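Local coordinates for protein Rubredoxin\:oxygen oxidoreductase (Desulfovibrio gigas, PDB 1E5D) that reduces dioxygen by four electrons to two molecules of water, using a diiron centre and flavin mononucleotide, at residues F10-A15 with N36-E41; H264-M269 with G340-F345; Q296-I301 with L326-G331. All coordinates share one frame; numbering follows the deposited sequence.

Contact 1: residues F10-A15 with N36-E41; sequences FHLVGA and NAYLVE
Strands 10-13 and 36-40 run antiparallel as neighbours in a mixed sheet of the metallo-beta-lactamase-like domain, their axes 4.6 Å apart and 152° between directions. Two hydrogen-bonded pairs, H11 with L39 and V13 with A37, join them through four backbone bonds, the shortest from H11 N to L39 O at 2.7 Å. F10, L12, Y38 and V40 occupy one face of the sheet. There F10 and V40 lie side by side, and V40 CG1, set anti to its own N by a chi1 of 180°, reaches over the middle of the F10 ring in a CH-pi contact, 4.2 Å from the centroid. F155 meets the same ring edge-to-face. L12 crosses Y38 obliquely, with CD2 3.7 Å from Y38 CE2, while the hydroxyl of Y38 is bonded to the carbonyl of P224. On the other face V13 CG2 packs 3.9 Å from A37 CB, and L59 of helix 56-64 touches both residues. N36, near the iron ligand H226, is bonded through its amide to T34, P224 and G227. At the far end, the planes of the H11 ring and the E41 carboxylate stand 74° apart, and H11 NE2 makes a weak hydrogen bond of 3.4 Å to E41 OE1.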
loop_
_atom_site.group_PDB
_atom_site.type_symbol
_atom_site.label_atom_id
_atom_site.label_comp_id
_atom_site.label_asym_id
_atom_site.label_seq_id
_atom_site.Cartn_x
_atom_site.Cartn_y
_atom_site.Cartn_z
ATOM N N PHE A 10 5.946 37.821 -23.001
ATOM C CA PHE A 10 5.977 36.502 -22.388
ATOM C C PHE A 10 4.794 36.332 -21.438
ATOM O O PHE A 10 4.641 37.052 -20.448
ATOM C CB PHE A 10 7.255 36.256 -21.605
ATOM C CG PHE A 10 8.524 35.983 -22.378
ATOM C CD1 PHE A 10 9.154 36.997 -23.081
ATOM C CD2 PHE A 10 9.082 34.718 -22.393
ATOM C CE1 PHE A 10 10.316 36.749 -23.783
ATOM C CE2 PHE A 10 10.248 34.462 -23.088
ATOM C CZ PHE A 10 10.871 35.481 -23.783
ATOM N N HIS A 11 3.918 35.364 -21.719
ATOM C CA HIS A 11 2.813 35.193 -20.775
ATOM C C HIS A 11 2.681 33.747 -20.308
ATOM O O HIS A 11 2.878 32.795 -21.059
ATOM C CB HIS A 11 1.485 35.636 -21.387
ATOM C CG HIS A 11 1.553 36.979 -22.046
ATOM N ND1 HIS A 11 0.977 38.105 -21.497
ATOM C CD2 HIS A 11 2.134 37.366 -23.207
ATOM C CE1 HIS A 11 1.200 39.133 -22.293
ATOM N NE2 HIS A 11 1.894 38.709 -23.333
ATOM N N LEU A 12 2.327 33.655 -19.039
ATOM C CA LEU A 12 1.984 32.420 -18.356
ATOM C C LEU A 12 0.523 32.086 -18.629
ATOM O O LEU A 12 -0.376 32.845 -18.252
ATOM C CB LEU A 12 2.257 32.587 -16.869
ATOM C CG LEU A 12 1.895 31.504 -15.860
ATOM C CD1 LEU A 12 0.470 31.698 -15.361
ATOM C CD2 LEU A 12 2.071 30.107 -16.431
ATOM N N VAL A 13 0.263 30.954 -19.279
ATOM C CA VAL A 13 -1.129 30.533 -19.446
ATOM C C VAL A 13 -1.295 29.117 -18.903
ATOM O O VAL A 13 -0.313 28.395 -18.713
ATOM C CB VAL A 13 -1.591 30.574 -20.911
ATOM C CG1 VAL A 13 -1.773 32.009 -21.377
ATOM C CG2 VAL A 13 -0.596 29.856 -21.812
ATOM N N GLY A 14 -2.536 28.707 -18.654
ATOM C CA GLY A 14 -2.822 27.345 -18.239
ATOM C C GLY A 14 -3.909 27.236 -17.195
ATOM O O GLY A 14 -4.928 27.920 -17.251
ATOM N N ALA A 15 -3.700 26.364 -16.203
ATOM C CA ALA A 15 -4.737 26.153 -15.208
ATOM C C ALA A 15 -4.167 25.855 -13.831
ATOM O O ALA A 15 -3.211 25.100 -13.678
ATOM C CB ALA A 15 -5.639 25.006 -15.647
ATOM N N ASN A 36 1.333 24.813 -16.246
ATOM C CA ASN A 36 1.935 26.014 -16.787
ATOM C C ASN A 36 2.372 25.823 -18.231
ATOM O O ASN A 36 3.100 24.903 -18.572
ATOM C CB ASN A 36 3.144 26.441 -15.946
ATOM C CG ASN A 36 2.771 26.731 -14.504
ATOM O OD1 ASN A 36 1.614 26.995 -14.195
ATOM N ND2 ASN A 36 3.758 26.685 -13.615
ATOM N N ALA A 37 1.905 26.733 -19.069
ATOM C CA ALA A 37 2.340 26.852 -20.452
ATOM C C ALA A 37 2.761 28.307 -20.646
ATOM O O ALA A 37 2.309 29.189 -19.908
ATOM C CB ALA A 37 1.267 26.432 -21.428
ATOM N N TYR A 38 3.645 28.537 -21.613
ATOM C CA TYR A 38 4.131 29.903 -21.810
ATOM C C TYR A 38 3.981 30.320 -23.266
ATOM O O TYR A 38 4.497 29.687 -24.185
ATOM C CB TYR A 38 5.580 30.022 -21.319
ATOM C CG TYR A 38 5.653 29.667 -19.844
ATOM C CD1 TYR A 38 5.840 28.341 -19.470
ATOM C CD2 TYR A 38 5.521 30.620 -18.847
ATOM C CE1 TYR A 38 5.903 27.987 -18.138
ATOM C CE2 TYR A 38 5.585 30.269 -17.506
ATOM C CZ TYR A 38 5.775 28.951 -17.163
ATOM O OH TYR A 38 5.846 28.561 -15.847
ATOM N N LEU A 39 3.240 31.407 -23.422
ATOM C CA LEU A 39 3.002 32.075 -24.686
ATOM C C LEU A 39 4.048 33.162 -24.924
ATOM O O LEU A 39 4.154 34.103 -24.132
ATOM C CB LEU A 39 1.603 32.690 -24.681
ATOM C CG LEU A 39 1.170 33.343 -25.991
ATOM C CD1 LEU A 39 1.083 32.291 -27.087
ATOM C CD2 LEU A 39 -0.149 34.081 -25.820
ATOM N N VAL A 40 4.819 33.031 -25.994
ATOM C CA VAL A 40 5.816 34.037 -26.342
ATOM C C VAL A 40 5.455 34.754 -27.642
ATOM O O VAL A 40 5.426 34.162 -28.724
ATOM C CB VAL A 40 7.221 33.423 -26.477
ATOM C CG1 VAL A 40 8.225 34.505 -26.844
ATOM C CG2 VAL A 40 7.616 32.715 -25.194
ATOM N N GLU A 41 5.172 36.051 -27.515
ATOM C CA GLU A 41 4.841 36.876 -28.667
ATOM C C GLU A 41 6.083 37.332 -29.428
ATOM O O GLU A 41 6.841 38.137 -28.886
ATOM C CB GLU A 41 4.053 38.105 -28.217
ATOM C CG GLU A 41 2.582 37.783 -27.971
ATOM C CD GLU A 41 1.797 39.012 -27.563
ATOM O OE1 GLU A 41 2.202 39.689 -26.591
ATOM O OE2 GLU A 41 0.774 39.296 -28.222
#

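Contact 2: residues H264-M269 with G340-F345; sequences HSTEKM and GAFGSF. With FMN (flavin mononucleotide), chain C.
T266 and S344 meet beside the flavin phosphate, where one threonine hydroxyl serves two partners. T266 OG1 is hydrogen-bonded to FMN O1P at 2.6 Å and also accepts a weak bond from S344 N, 3.4 Å away and bent to 139° at the hydrogen. The backbone of the helix start grips the phosphate too: S265 N gives a nearly straight bond to FMN O3P at 2.6 Å, and T266 N also approaches FMN O1P, though the modelled distance is too short to be relied on. The N-terminal end of helix 265-279 would be expected to favour the anion. Along the ribityl chain, S344 OG accepts a hydrogen bond from FMN O4' at 3.0 Å and is itself bonded to the carbonyls of N375 and V373.

Behind this polar layer the helix rests mainly on F342 and the backbone of G343. With OG1 given to the phosphate, T266 CG2 lies anti to the backbone N and meets F342 CE2 at 3.7 Å, while T266 O sits in the plane of that ring, at its edge. M269 CB touches F342 CD2 at 3.7 Å, and the chain, bent at chi3 (68°), brings CE to 3.5 Å from G343 O. I257 and L273 also pack on F342. Further out, H264 at the N-cap position bonds through ND1 to E267 OE1. Phosphate held by backbone amides and hydroxyls at a helix N-terminus, at the C-terminal edge of a parallel sheet, is the flavodoxin-type FMN site.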
loop_
_atom_site.group_PDB
_atom_site.type_symbol
_atom_site.label_atom_id
_atom_site.label_comp_id
_atom_site.label_asym_id
_atom_site.label_seq_id
_atom_site.Cartn_x
_atom_site.Cartn_y
_atom_site.Cartn_z
ATOM N N HIS A 264 0.497 -3.593 18.035
ATOM C CA HIS A 264 1.244 -2.530 18.678
ATOM C C HIS A 264 2.581 -2.908 19.264
ATOM O O HIS A 264 3.206 -2.013 19.849
ATOM C CB HIS A 264 0.373 -1.922 19.815
ATOM C CG HIS A 264 -0.862 -1.382 19.152
ATOM N ND1 HIS A 264 -0.806 -0.300 18.300
ATOM C CD2 HIS A 264 -2.142 -1.805 19.179
ATOM C CE1 HIS A 264 -2.019 -0.059 17.847
ATOM N NE2 HIS A 264 -2.845 -0.952 18.366
ATOM N N SER A 265 3.052 -4.147 19.148
ATOM C CA SER A 265 4.374 -4.361 19.763
ATOM C C SER A 265 5.434 -3.715 18.887
ATOM O O SER A 265 6.391 -3.101 19.369
ATOM C CB SER A 265 4.665 -5.839 19.980
ATOM O OG SER A 265 3.783 -6.422 20.921
ATOM N N THR A 266 5.278 -3.835 17.564
ATOM C CA THR A 266 6.256 -3.153 16.709
ATOM C C THR A 266 6.146 -1.650 16.920
ATOM O O THR A 266 7.101 -0.889 16.760
ATOM C CB THR A 266 6.067 -3.514 15.231
ATOM O OG1 THR A 266 6.185 -4.937 15.090
ATOM C CG2 THR A 266 7.160 -2.893 14.375
ATOM N N GLU A 267 4.955 -1.184 17.308
ATOM C CA GLU A 267 4.817 0.255 17.533
ATOM C C GLU A 267 5.606 0.724 18.754
ATOM O O GLU A 267 6.304 1.742 18.705
ATOM C CB GLU A 267 3.346 0.649 17.671
ATOM C CG GLU A 267 3.160 2.158 17.607
ATOM C CD GLU A 267 1.862 2.631 18.229
ATOM O OE1 GLU A 267 0.872 1.875 18.175
ATOM O OE2 GLU A 267 1.849 3.765 18.756
ATOM N N LYS A 268 5.512 -0.017 19.848
ATOM C CA LYS A 268 6.243 0.243 21.083
ATOM C C LYS A 268 7.752 0.271 20.860
ATOM O O LYS A 268 8.462 1.168 21.311
ATOM C CB LYS A 268 5.886 -0.811 22.138
ATOM C CG LYS A 268 4.474 -0.638 22.670
ATOM C CD LYS A 268 4.069 -1.766 23.598
ATOM C CE LYS A 268 2.561 -1.977 23.589
ATOM N NZ LYS A 268 2.080 -2.523 24.889
ATOM N N MET A 269 8.245 -0.736 20.143
ATOM C CA MET A 269 9.642 -0.735 19.726
ATOM C C MET A 269 9.944 0.568 18.997
ATOM O O MET A 269 10.922 1.251 19.293
ATOM C CB MET A 269 9.904 -1.972 18.864
ATOM C CG MET A 269 9.560 -3.275 19.583
ATOM S SD MET A 269 9.703 -4.722 18.517
ATOM C CE MET A 269 11.468 -4.781 18.252
ATOM N N GLY A 340 18.377 0.557 9.219
ATOM C CA GLY A 340 18.011 -0.077 10.459
ATOM C C GLY A 340 16.729 -0.876 10.278
ATOM O O GLY A 340 15.913 -0.562 9.411
ATOM N N ALA A 341 16.542 -1.913 11.088
ATOM C CA ALA A 341 15.330 -2.714 10.994
ATOM C C ALA A 341 14.947 -3.306 12.346
ATOM O O ALA A 341 15.751 -3.526 13.246
ATOM C CB ALA A 341 15.487 -3.820 9.971
ATOM N N PHE A 342 13.650 -3.573 12.514
ATOM C CA PHE A 342 13.211 -4.129 13.790
ATOM C C PHE A 342 11.815 -4.702 13.623
ATOM O O PHE A 342 11.152 -4.483 12.612
ATOM C CB PHE A 342 13.248 -3.059 14.877
ATOM C CG PHE A 342 12.274 -1.917 14.646
ATOM C CD1 PHE A 342 12.589 -0.904 13.754
ATOM C CD2 PHE A 342 11.059 -1.866 15.316
ATOM C CE1 PHE A 342 11.719 0.150 13.529
ATOM C CE2 PHE A 342 10.187 -0.814 15.101
ATOM C CZ PHE A 342 10.514 0.198 14.208
ATOM N N GLY A 343 11.345 -5.449 14.617
ATOM C CA GLY A 343 10.013 -6.012 14.470
ATOM C C GLY A 343 9.727 -7.079 15.508
ATOM O O GLY A 343 10.625 -7.532 16.208
ATOM N N SER A 344 8.454 -7.438 15.577
ATOM C CA SER A 344 7.964 -8.486 16.455
ATOM C C SER A 344 7.479 -9.634 15.585
ATOM O O SER A 344 7.057 -9.408 14.448
ATOM C CB SER A 344 6.861 -7.945 17.355
ATOM O OG SER A 344 6.539 -8.853 18.381
ATOM N N PHE A 345 7.552 -10.853 16.076
ATOM C CA PHE A 345 7.197 -12.044 15.317
ATOM C C PHE A 345 6.620 -13.065 16.291
ATOM O O PHE A 345 6.814 -12.889 17.501
ATOM C CB PHE A 345 8.399 -12.645 14.574
ATOM C CG PHE A 345 9.398 -13.266 15.541
ATOM C CD1 PHE A 345 10.245 -12.451 16.272
ATOM C CD2 PHE A 345 9.457 -14.640 15.710
ATOM C CE1 PHE A 345 11.128 -13.008 17.179
ATOM C CE2 PHE A 345 10.338 -15.202 16.617
ATOM C CZ PHE A 345 11.170 -14.383 17.355
HETATM N N1 FMN C . 4.317 -14.425 13.265
HETATM C C2 FMN C . 5.197 -15.207 12.656
HETATM O O2 FMN C . 6.180 -15.628 13.206
HETATM N N3 FMN C . 5.036 -15.592 11.298
HETATM C C4 FMN C . 3.799 -15.490 10.688
HETATM O O4 FMN C . 3.722 -15.806 9.516
HETATM C C4A FMN C . 2.808 -14.672 11.372
HETATM N N5 FMN C . 1.726 -14.209 10.707
HETATM C C5A FMN C . 0.700 -13.728 11.486
HETATM C C6 FMN C . -0.501 -13.357 10.829
HETATM C C7 FMN C . -1.474 -12.637 11.479
HETATM C C7M FMN C . -2.588 -12.007 10.687
HETATM C C8 FMN C . -1.259 -12.211 12.849
HETATM C C8M FMN C . -2.401 -11.621 13.644
HETATM C C9 FMN C . -0.172 -12.746 13.556
HETATM C C9A FMN C . 0.882 -13.310 12.833
HETATM N N10 FMN C . 2.181 -13.526 13.387
HETATM C C10 FMN C . 3.092 -14.237 12.731
HETATM C "C1'" FMN C . 2.377 -13.149 14.807
HETATM C "C2'" FMN C . 2.733 -11.646 14.936
HETATM O "O2'" FMN C . 3.945 -11.369 14.244
HETATM C "C3'" FMN C . 2.908 -11.400 16.426
HETATM O "O3'" FMN C . 1.593 -11.300 16.968
HETATM C "C4'" FMN C . 3.653 -10.089 16.688
HETATM O "O4'" FMN C . 3.772 -9.872 18.104
HETATM C "C5'" FMN C . 2.859 -8.982 16.029
HETATM O "O5'" FMN C . 3.578 -7.611 16.294
HETATM P P FMN C . 2.796 -6.303 16.314
HETATM O O1P FMN C . 3.822 -5.197 16.059
HETATM O O2P FMN C . 1.708 -6.323 15.444
HETATM O O3P FMN C . 2.229 -6.101 17.643
#

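Contact 3: residues Q296-I301 with L326-G331; sequences QIMSEI and LQYIKG
Helix segments 296-301 and 326-331 cross at -44°, running broadly the same way. Their axes come no nearer than 10.3 Å, and the closest alpha carbons belong to M298 and I329, 6.5 Å apart. Side chains alone bridge this gap, burying a modest 189 Å² between the segments. I329 is the main contributor from its helix. Its CG1 branch, anti to the carbonyl carbon at a chi1 of -63°, carries CD1 to I301, whose CD1 lies 3.3 Å away; the two side chains cross at about a right angle. I297 CG2 lies 4.2 Å from the same I329 CD1, so one methyl of I329 meets two isoleucines one turn apart on the facing helix. The other branch, I329 CG2, makes only a loose contact with M298 SD, at 4.5 Å.

Both helices belong to the flavodoxin-like domain, an alpha/beta fold in which they follow successive parallel strands, 283-288 and 306-310, and cover the sheet. F258 of strand 254-259 touches both I297 and I329, tying the pair to the sheet.

M298 also forms the link to Y328. Its CB approaches the Y328 ring at the edge, within the ring plane, and is 3.9 Å from CE2; beyond it the chain bends at chi2 (63°), which turns SD away to the I329 side. The Y328 hydroxyl is hydrogen-bonded to N196 of helix 183-198. Y26 packs on the same tyrosine, as does P320 of the second subunit, and the FMN beside the diiron centre, not the one bound at 264-269, lies about 7 Å from the Y328 side chain (nearest atoms).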
loop_
_atom_site.group_PDB
_atom_site.type_symbol
_atom_site.label_atom_id
_atom_site.label_comp_id
_atom_site.label_asym_id
_atom_site.label_seq_id
_atom_site.Cartn_x
_atom_site.Cartn_y
_atom_site.Cartn_z
ATOM N N GLN A 296 5.012 10.947 1.425
ATOM C CA GLN A 296 5.340 11.724 2.611
ATOM C C GLN A 296 6.595 11.196 3.299
ATOM O O GLN A 296 7.494 11.931 3.678
ATOM C CB GLN A 296 4.230 11.675 3.662
ATOM C CG GLN A 296 3.453 12.965 3.868
ATOM C CD GLN A 296 1.973 12.719 3.614
ATOM O OE1 GLN A 296 1.164 12.633 4.534
ATOM N NE2 GLN A 296 1.636 12.591 2.333
ATOM N N ILE A 297 6.603 9.873 3.467
ATOM C CA ILE A 297 7.769 9.281 4.121
ATOM C C ILE A 297 9.006 9.608 3.297
ATOM O O ILE A 297 10.071 9.933 3.815
ATOM C CB ILE A 297 7.572 7.770 4.299
ATOM C CG1 ILE A 297 6.499 7.450 5.344
ATOM C CG2 ILE A 297 8.891 7.087 4.622
ATOM C CD1 ILE A 297 5.771 6.147 5.135
ATOM N N MET A 298 8.838 9.535 1.978
ATOM C CA MET A 298 9.967 9.806 1.092
ATOM C C MET A 298 10.481 11.224 1.295
ATOM O O MET A 298 11.678 11.475 1.347
ATOM C CB MET A 298 9.572 9.590 -0.369
ATOM C CG MET A 298 10.692 9.863 -1.361
ATOM S SD MET A 298 12.078 8.722 -1.122
ATOM C CE MET A 298 13.420 9.712 -1.786
ATOM N N SER A 299 9.549 12.167 1.410
ATOM C CA SER A 299 9.986 13.556 1.528
ATOM C C SER A 299 10.827 13.722 2.783
ATOM O O SER A 299 11.811 14.456 2.785
ATOM C CB SER A 299 8.801 14.522 1.559
ATOM O OG SER A 299 8.026 14.392 0.374
ATOM N N GLU A 300 10.408 13.025 3.841
ATOM C CA GLU A 300 11.146 13.138 5.095
ATOM C C GLU A 300 12.495 12.457 4.937
ATOM O O GLU A 300 13.492 12.852 5.524
ATOM C CB GLU A 300 10.357 12.522 6.248
ATOM C CG GLU A 300 9.057 13.238 6.577
ATOM C CD GLU A 300 9.239 14.713 6.880
ATOM O OE1 GLU A 300 10.371 15.123 7.228
ATOM O OE2 GLU A 300 8.248 15.470 6.779
ATOM N N ILE A 301 12.503 11.408 4.114
ATOM C CA ILE A 301 13.718 10.608 3.996
ATOM C C ILE A 301 14.761 11.334 3.156
ATOM O O ILE A 301 15.957 11.094 3.310
ATOM C CB ILE A 301 13.422 9.224 3.397
ATOM C CG1 ILE A 301 12.812 8.229 4.392
ATOM C CG2 ILE A 301 14.672 8.621 2.769
ATOM C CD1 ILE A 301 12.223 7.024 3.689
ATOM N N LEU A 326 8.417 0.531 0.880
ATOM C CA LEU A 326 9.804 0.216 0.527
ATOM C C LEU A 326 9.941 0.136 -0.987
ATOM O O LEU A 326 10.921 0.633 -1.546
ATOM C CB LEU A 326 10.256 -1.077 1.196
ATOM C CG LEU A 326 10.559 -0.930 2.691
ATOM C CD1 LEU A 326 10.630 -2.295 3.349
ATOM C CD2 LEU A 326 11.844 -0.146 2.876
ATOM N N GLN A 327 8.958 -0.463 -1.651
ATOM C CA GLN A 327 8.992 -0.510 -3.111
ATOM C C GLN A 327 9.121 0.908 -3.672
ATOM O O GLN A 327 9.973 1.191 -4.500
ATOM C CB GLN A 327 7.756 -1.170 -3.722
ATOM C CG GLN A 327 7.838 -1.329 -5.242
ATOM C CD GLN A 327 9.062 -2.150 -5.627
ATOM O OE1 GLN A 327 9.118 -3.340 -5.308
ATOM N NE2 GLN A 327 10.034 -1.521 -6.285
ATOM N N TYR A 328 8.252 1.791 -3.187
ATOM C CA TYR A 328 8.268 3.175 -3.647
ATOM C C TYR A 328 9.658 3.762 -3.442
ATOM O O TYR A 328 10.243 4.354 -4.336
ATOM C CB TYR A 328 7.252 4.007 -2.883
ATOM C CG TYR A 328 7.101 5.428 -3.359
ATOM C CD1 TYR A 328 6.450 5.693 -4.555
ATOM C CD2 TYR A 328 7.583 6.507 -2.627
ATOM C CE1 TYR A 328 6.292 6.983 -5.010
ATOM C CE2 TYR A 328 7.427 7.808 -3.084
ATOM C CZ TYR A 328 6.782 8.043 -4.278
ATOM O OH TYR A 328 6.614 9.322 -4.751
ATOM N N ILE A 329 10.161 3.557 -2.227
ATOM C CA ILE A 329 11.424 4.187 -1.853
ATOM C C ILE A 329 12.591 3.634 -2.657
ATOM O O ILE A 329 13.432 4.389 -3.148
ATOM C CB ILE A 329 11.694 4.024 -0.352
ATOM C CG1 ILE A 329 10.642 4.720 0.523
ATOM C CG2 ILE A 329 13.087 4.509 -0.015
ATOM C CD1 ILE A 329 10.931 4.505 1.997
ATOM N N LYS A 330 12.628 2.314 -2.806
ATOM C CA LYS A 330 13.723 1.699 -3.546
ATOM C C LYS A 330 13.849 2.290 -4.949
ATOM O O LYS A 330 14.955 2.516 -5.440
ATOM C CB LYS A 330 13.518 0.188 -3.609
ATOM C CG LYS A 330 14.458 -0.531 -4.563
ATOM C CD LYS A 330 14.239 -2.033 -4.440
ATOM C CE LYS A 330 15.089 -2.810 -5.438
ATOM N NZ LYS A 330 16.341 -3.297 -4.785
ATOM N N GLY A 331 12.714 2.545 -5.593
ATOM C CA GLY A 331 12.713 3.082 -6.939
ATOM C C GLY A 331 13.290 4.484 -6.977
ATOM O O GLY A 331 13.857 4.921 -7.978
#

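In the fold
All three contacts are buried, yet their chemistry follows their place in the fold. Contact 1 belongs to the lactamase-like domain and joins adjacent strands by main-chain bonds, whereas contacts 2 and 3 lie in the flavodoxin-like domain, their centres 19 Å apart. Contact 3 is nested within the chain loop that contact 2 closes, and helix 320-331 leads on to strand 338-345. Contact 2 places a helix against a strand around bound FMN and mixes polar with apolar groups; contact 3 is purely apolar between helices and touches the second subunit. Contacts 1 and 2 lie on opposite sides of the chain's centre, their nearest atoms about 38 Å apart.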